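Local coordinates for protein beta-glucanase (Bacteroides thetaiotaomicron, PDB 6EUG) that probably hydrolyses beta-1,3-galactosidic linkages of arabinogalactan through its family 43 glycoside hydrolase domain, the part modelled here with glucoimidazole bound, at residues His227-Ala240 against His249-Glu263. Numbering follows the deposited sequence.
Sequences HIYSSEDNLTLQIA and HTGKYIRIFPGGHNE
The carboxylate of E232 and the guanidinium of R255 lie nearly coplanar, their planes 17° apart, and meet edge to edge in a side-on salt bridge. R255 NH2 meets the syn lone pair of E232 OE1 at 2.8 Å, while R255 NE reaches E232 OE2 at 2.9 Å. T236 OG1 donates to OE1 from above the carboxylate plane, and Q238 NE2 takes the anti lone pair of OE2, so four bonds fix the rotation of this buried group. R255 NH1 and NH2 also bond the carbonyls of A197 and I196. The H261 ring carries L235 CD2 over one face, 4.1 Å from the ring centroid, with water 1 at its edge, bridging NE2 to D233 O. H227 and H249 join rim to rim, H227 ND1 to H249 NE2 at 3.0 Å, and Y229 CD1 covers one face of H227. Between these groups, strands 236-240 and 252-256 pair antiparallel through L237 with I256 and I239 with I254, each pair bonded both ways. On the face of these four residues, I239 CD1 touches I256 CD1 at 4.1 Å. A type I' turn at E232-L235 closes the hairpin. Strand 252-256 is the outer strand of a four-stranded antiparallel sheet, one blade of the five-bladed beta-propeller of family 43, and the loop after it carries the chain to E263, whose side chain lies about 5 Å from the bound glucoimidazole.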
loop_
_atom_site.group_PDB
_atom_site.type_symbol
_atom_site.label_atom_id
_atom_site.label_comp_id
_atom_site.label_asym_id
_atom_site.label_seq_id
_atom_site.Cartn_x
_atom_site.Cartn_y
_atom_site.Cartn_z
ATOM N N HIS A 227 9.843 -1.591 0.677
ATOM C CA HIS A 227 8.524 -2.143 1.097
ATOM C C HIS A 227 8.071 -1.354 2.359
ATOM O O HIS A 227 8.745 -1.380 3.403
ATOM C CB HIS A 227 8.660 -3.647 1.329
ATOM C CG HIS A 227 7.425 -4.337 1.850
ATOM N ND1 HIS A 227 7.485 -5.393 2.739
ATOM C CD2 HIS A 227 6.113 -4.117 1.614
ATOM C CE1 HIS A 227 6.254 -5.796 3.016
ATOM N NE2 HIS A 227 5.404 -5.029 2.348
ATOM N N ILE A 228 6.949 -0.653 2.225
ATOM C CA ILE A 228 6.412 0.259 3.242
ATOM C C ILE A 228 5.108 -0.386 3.732
ATOM O O ILE A 228 4.238 -0.691 2.915
ATOM C CB ILE A 228 6.143 1.658 2.683
ATOM C CG1 ILE A 228 7.481 2.305 2.242
ATOM C CG2 ILE A 228 5.528 2.545 3.767
ATOM C CD1 ILE A 228 7.383 3.454 1.295
ATOM N N TYR A 229 4.974 -0.626 5.024
ATOM C CA TYR A 229 3.787 -1.370 5.519
ATOM C C TYR A 229 3.335 -1.029 6.932
ATOM O O TYR A 229 4.140 -0.606 7.757
ATOM C CB TYR A 229 4.029 -2.897 5.392
ATOM C CG TYR A 229 5.310 -3.350 6.122
ATOM C CD1 TYR A 229 6.580 -3.240 5.505
ATOM C CD2 TYR A 229 5.274 -3.805 7.462
ATOM C CE1 TYR A 229 7.727 -3.612 6.180
ATOM C CE2 TYR A 229 6.422 -4.181 8.136
ATOM C CZ TYR A 229 7.661 -4.039 7.517
ATOM O OH TYR A 229 8.805 -4.370 8.207
ATOM N N SER A 230 2.038 -1.248 7.193
ATOM C CA SER A 230 1.474 -1.115 8.522
ATOM C C SER A 230 1.829 -2.394 9.322
ATOM O O SER A 230 1.546 -3.512 8.891
ATOM C CB SER A 230 -0.042 -0.890 8.456
ATOM O OG SER A 230 -0.366 0.264 7.683
ATOM N N SER A 231 2.454 -2.205 10.477
ATOM C CA SER A 231 3.022 -3.303 11.305
ATOM C C SER A 231 2.574 -3.209 12.781
ATOM O O SER A 231 1.809 -2.318 13.143
ATOM C CB SER A 231 4.561 -3.238 11.240
ATOM O OG SER A 231 5.194 -4.444 11.683
ATOM N N GLU A 232 3.046 -4.124 13.641
ATOM C CA GLU A 232 2.769 -4.045 15.073
ATOM C C GLU A 232 1.240 -3.894 15.372
ATOM O O GLU A 232 0.791 -2.927 16.009
ATOM C CB GLU A 232 3.589 -2.882 15.678
ATOM C CG GLU A 232 5.085 -2.915 15.389
ATOM C CD GLU A 232 5.895 -1.729 15.903
ATOM O OE1 GLU A 232 5.506 -1.068 16.933
ATOM O OE2 GLU A 232 6.936 -1.392 15.235
ATOM N N ASP A 233 0.444 -4.849 14.897
ATOM C CA ASP A 233 -1.025 -4.842 15.080
ATOM C C ASP A 233 -1.635 -3.554 14.453
ATOM O O ASP A 233 -2.567 -2.960 15.027
ATOM C CB ASP A 233 -1.467 -5.018 16.560
ATOM C CG ASP A 233 -1.296 -6.465 17.094
ATOM O OD1 ASP A 233 -0.948 -7.385 16.376
ATOM O OD2 ASP A 233 -1.480 -6.706 18.293
ATOM N N ASN A 234 -1.056 -3.132 13.306
ATOM C CA ASN A 234 -1.441 -1.911 12.555
ATOM C C ASN A 234 -1.026 -0.582 13.245
ATOM O O ASN A 234 -1.286 0.495 12.711
ATOM C CB ASN A 234 -2.969 -1.862 12.246
ATOM C CG ASN A 234 -3.441 -2.942 11.281
ATOM O OD1 ASN A 234 -2.655 -3.654 10.664
ATOM N ND2 ASN A 234 -4.754 -3.094 11.192
ATOM N N LEU A 235 -0.376 -0.643 14.400
ATOM C CA LEU A 235 -0.103 0.561 15.193
ATOM C C LEU A 235 1.048 1.447 14.656
ATOM O O LEU A 235 1.108 2.624 14.980
ATOM C CB LEU A 235 0.165 0.204 16.662
ATOM C CG LEU A 235 -1.007 -0.441 17.425
ATOM C CD1 LEU A 235 -0.581 -1.227 18.651
ATOM C CD2 LEU A 235 -2.025 0.600 17.805
ATOM N N THR A 236 1.974 0.871 13.902
ATOM C CA THR A 236 3.259 1.532 13.598
ATOM C C THR A 236 3.606 1.261 12.147
ATOM O O THR A 236 3.438 0.098 11.684
ATOM C CB THR A 236 4.365 0.928 14.516
ATOM O OG1 THR A 236 3.976 1.068 15.904
ATOM C CG2 THR A 236 5.717 1.611 14.290
ATOM N N LEU A 237 4.102 2.280 11.410
ATOM C CA LEU A 237 4.588 2.048 10.031
ATOM C C LEU A 237 6.042 1.554 10.059
ATOM O O LEU A 237 6.828 2.009 10.890
ATOM C CB LEU A 237 4.570 3.307 9.188
ATOM C CG LEU A 237 3.231 3.810 8.682
ATOM C CD1 LEU A 237 3.442 5.199 8.124
ATOM C CD2 LEU A 237 2.669 2.867 7.611
ATOM N N GLN A 238 6.373 0.618 9.155
ATOM C CA GLN A 238 7.774 0.215 8.938
ATOM C C GLN A 238 8.172 0.373 7.468
ATOM O O GLN A 238 7.309 0.257 6.576
ATOM C CB GLN A 238 8.052 -1.203 9.481
ATOM C CG GLN A 238 7.944 -1.306 11.004
ATOM C CD GLN A 238 8.155 -2.717 11.558
ATOM O OE1 GLN A 238 8.508 -3.639 10.800
ATOM N NE2 GLN A 238 7.917 -2.905 12.883
ATOM N N ILE A 239 9.463 0.707 7.233
ATOM C CA ILE A 239 10.040 0.878 5.888
ATOM C C ILE A 239 11.248 -0.033 5.822
ATOM O O ILE A 239 12.182 0.165 6.607
ATOM C CB ILE A 239 10.482 2.330 5.613
ATOM C CG1 ILE A 239 9.306 3.289 5.853
ATOM C CG2 ILE A 239 11.053 2.467 4.201
ATOM C CD1 ILE A 239 9.593 4.762 5.562
ATOM N N ALA A 240 11.205 -1.012 4.903
ATOM C CA ALA A 240 12.222 -2.086 4.780
ATOM C C ALA A 240 12.865 -2.113 3.387
ATOM O O ALA A 240 12.174 -2.208 2.364
ATOM C CB ALA A 240 11.596 -3.438 5.081
ATOM N N HIS A 249 13.824 -9.318 1.536
ATOM C CA HIS A 249 14.260 -8.164 2.368
ATOM C C HIS A 249 15.728 -8.329 2.785
ATOM O O HIS A 249 16.197 -9.462 2.934
ATOM C CB HIS A 249 13.409 -8.027 3.605
ATOM C CG HIS A 249 11.944 -7.860 3.338
ATOM N ND1 HIS A 249 11.063 -8.920 3.291
ATOM C CD2 HIS A 249 11.205 -6.748 3.114
ATOM C CE1 HIS A 249 9.852 -8.460 3.033
ATOM N NE2 HIS A 249 9.906 -7.148 2.973
ATOM N N THR A 250 16.455 -7.220 2.986
ATOM C CA THR A 250 17.877 -7.292 3.399
ATOM C C THR A 250 18.138 -7.402 4.912
ATOM O O THR A 250 19.234 -7.800 5.314
ATOM C CB THR A 250 18.660 -6.066 2.922
ATOM O OG1 THR A 250 18.137 -4.908 3.589
ATOM C CG2 THR A 250 18.550 -5.914 1.409
ATOM N N GLY A 251 17.153 -7.016 5.728
ATOM C CA GLY A 251 17.313 -6.874 7.174
ATOM C C GLY A 251 17.398 -5.444 7.664
ATOM O O GLY A 251 17.299 -5.197 8.878
ATOM N N LYS A 252 17.580 -4.498 6.737
ATOM C CA LYS A 252 17.703 -3.089 7.085
ATOM C C LYS A 252 16.303 -2.468 7.002
ATOM O O LYS A 252 15.654 -2.527 5.935
ATOM C CB LYS A 252 18.679 -2.386 6.126
ATOM C CG LYS A 252 18.961 -0.935 6.454
ATOM C CD LYS A 252 19.682 -0.183 5.344
ATOM C CE LYS A 252 21.043 -0.739 5.037
ATOM N NZ LYS A 252 21.838 0.301 4.305
ATOM N N TYR A 253 15.828 -1.923 8.123
ATOM C CA TYR A 253 14.505 -1.287 8.191
ATOM C C TYR A 253 14.404 -0.290 9.325
ATOM O O TYR A 253 15.175 -0.387 10.288
ATOM C CB TYR A 253 13.363 -2.303 8.328
ATOM C CG TYR A 253 13.156 -3.036 9.666
ATOM C CD1 TYR A 253 14.022 -4.047 10.076
ATOM C CD2 TYR A 253 12.030 -2.756 10.489
ATOM C CE1 TYR A 253 13.809 -4.746 11.261
ATOM C CE2 TYR A 253 11.804 -3.445 11.679
ATOM C CZ TYR A 253 12.682 -4.450 12.073
ATOM O OH TYR A 253 12.443 -5.134 13.266
ATOM N N ILE A 254 13.423 0.623 9.214
ATOM C CA ILE A 254 13.087 1.579 10.290
ATOM C C ILE A 254 11.594 1.444 10.693
ATOM O O ILE A 254 10.772 0.885 9.942
ATOM C CB ILE A 254 13.433 3.049 9.944
ATOM C CG1 ILE A 254 12.580 3.603 8.771
ATOM C CG2 ILE A 254 14.929 3.172 9.706
ATOM C CD1 ILE A 254 12.634 5.108 8.555
ATOM N N ARG A 255 11.258 1.993 11.856
ATOM C CA ARG A 255 9.876 2.085 12.324
ATOM C C ARG A 255 9.572 3.566 12.626
ATOM O O ARG A 255 10.415 4.284 13.192
ATOM C CB ARG A 255 9.639 1.160 13.540
ATOM C CG ARG A 255 10.336 1.535 14.843
ATOM C CD ARG A 255 10.169 0.462 15.916
ATOM N NE ARG A 255 8.831 0.405 16.528
ATOM C CZ ARG A 255 8.456 1.022 17.648
ATOM N NH1 ARG A 255 9.296 1.786 18.331
ATOM N NH2 ARG A 255 7.215 0.821 18.111
ATOM N N ILE A 256 8.392 4.028 12.222
ATOM C CA ILE A 256 8.019 5.431 12.350
ATOM C C ILE A 256 6.577 5.577 12.828
ATOM O O ILE A 256 5.718 4.700 12.609
ATOM C CB ILE A 256 8.232 6.243 11.040
ATOM C CG1 ILE A 256 7.464 5.605 9.848
ATOM C CG2 ILE A 256 9.726 6.369 10.717
ATOM C CD1 ILE A 256 7.465 6.465 8.588
ATOM N N PHE A 257 6.316 6.685 13.517
ATOM C CA PHE A 257 4.977 6.975 14.075
ATOM C C PHE A 257 4.383 5.853 14.897
ATOM O O PHE A 257 3.230 5.439 14.664
ATOM C CB PHE A 257 3.978 7.527 12.994
ATOM C CG PHE A 257 4.541 8.695 12.244
ATOM C CD1 PHE A 257 4.656 9.924 12.899
ATOM C CD2 PHE A 257 5.036 8.560 10.944
ATOM C CE1 PHE A 257 5.277 11.000 12.277
ATOM C CE2 PHE A 257 5.652 9.642 10.320
ATOM C CZ PHE A 257 5.779 10.863 11.009
ATOM N N PRO A 258 5.142 5.364 15.903
ATOM C CA PRO A 258 4.590 4.290 16.708
ATOM C C PRO A 258 3.347 4.672 17.512
ATOM O O PRO A 258 3.324 5.681 18.238
ATOM C CB PRO A 258 5.753 3.864 17.596
ATOM C CG PRO A 258 6.686 5.033 17.629
ATOM C CD PRO A 258 6.510 5.717 16.298
ATOM N N GLY A 259 2.322 3.843 17.390
ATOM C CA GLY A 259 1.035 4.129 17.983
ATOM C C GLY A 259 0.132 5.059 17.178
ATOM O O GLY A 259 -1.003 5.324 17.592
ATOM N N GLY A 260 0.618 5.549 16.039
ATOM C CA GLY A 260 -0.137 6.487 15.193
ATOM C C GLY A 260 -1.269 5.931 14.327
ATOM O O GLY A 260 -2.092 6.714 13.793
ATOM N N HIS A 261 -1.312 4.603 14.156
ATOM C CA HIS A 261 -2.382 3.930 13.401
ATOM C C HIS A 261 -2.498 4.460 11.942
ATOM O O HIS A 261 -3.599 4.639 11.411
ATOM C CB HIS A 261 -3.739 4.115 14.143
ATOM C CG HIS A 261 -4.317 2.869 14.724
ATOM N ND1 HIS A 261 -5.266 2.902 15.727
ATOM C CD2 HIS A 261 -4.135 1.566 14.413
ATOM C CE1 HIS A 261 -5.616 1.665 16.028
ATOM N NE2 HIS A 261 -4.957 0.837 15.231
ATOM N N ASN A 262 -1.358 4.723 11.303
ATOM C CA ASN A 262 -1.329 5.079 9.887
ATOM C C ASN A 262 -1.481 3.824 9.007
ATOM O O ASN A 262 -0.842 2.800 9.265
ATOM C CB ASN A 262 -0.006 5.787 9.543
ATOM C CG ASN A 262 0.080 7.181 10.147
ATOM O OD1 ASN A 262 -0.539 8.168 9.618
ATOM N ND2 ASN A 262 0.823 7.294 11.249
ATOM N N GLU A 263 -2.276 3.987 7.945
ATOM C CA GLU A 263 -2.702 2.889 7.067
ATOM C C GLU A 263 -2.684 3.318 5.596
ATOM O O GLU A 263 -2.369 4.462 5.295
ATOM C CB GLU A 263 -4.119 2.421 7.474
ATOM C CG GLU A 263 -4.357 2.264 8.978
ATOM C CD GLU A 263 -3.404 1.316 9.721
ATOM O OE1 GLU A 263 -2.891 0.328 9.161
ATOM O OE2 GLU A 263 -3.169 1.562 10.920
HETATM O O HOH W 1 -4.983 -2.010 15.586
HETATM O O HOH W 2 0.707 2.264 11.491
HETATM O O HOH W 3 -3.236 -2.255 7.761
#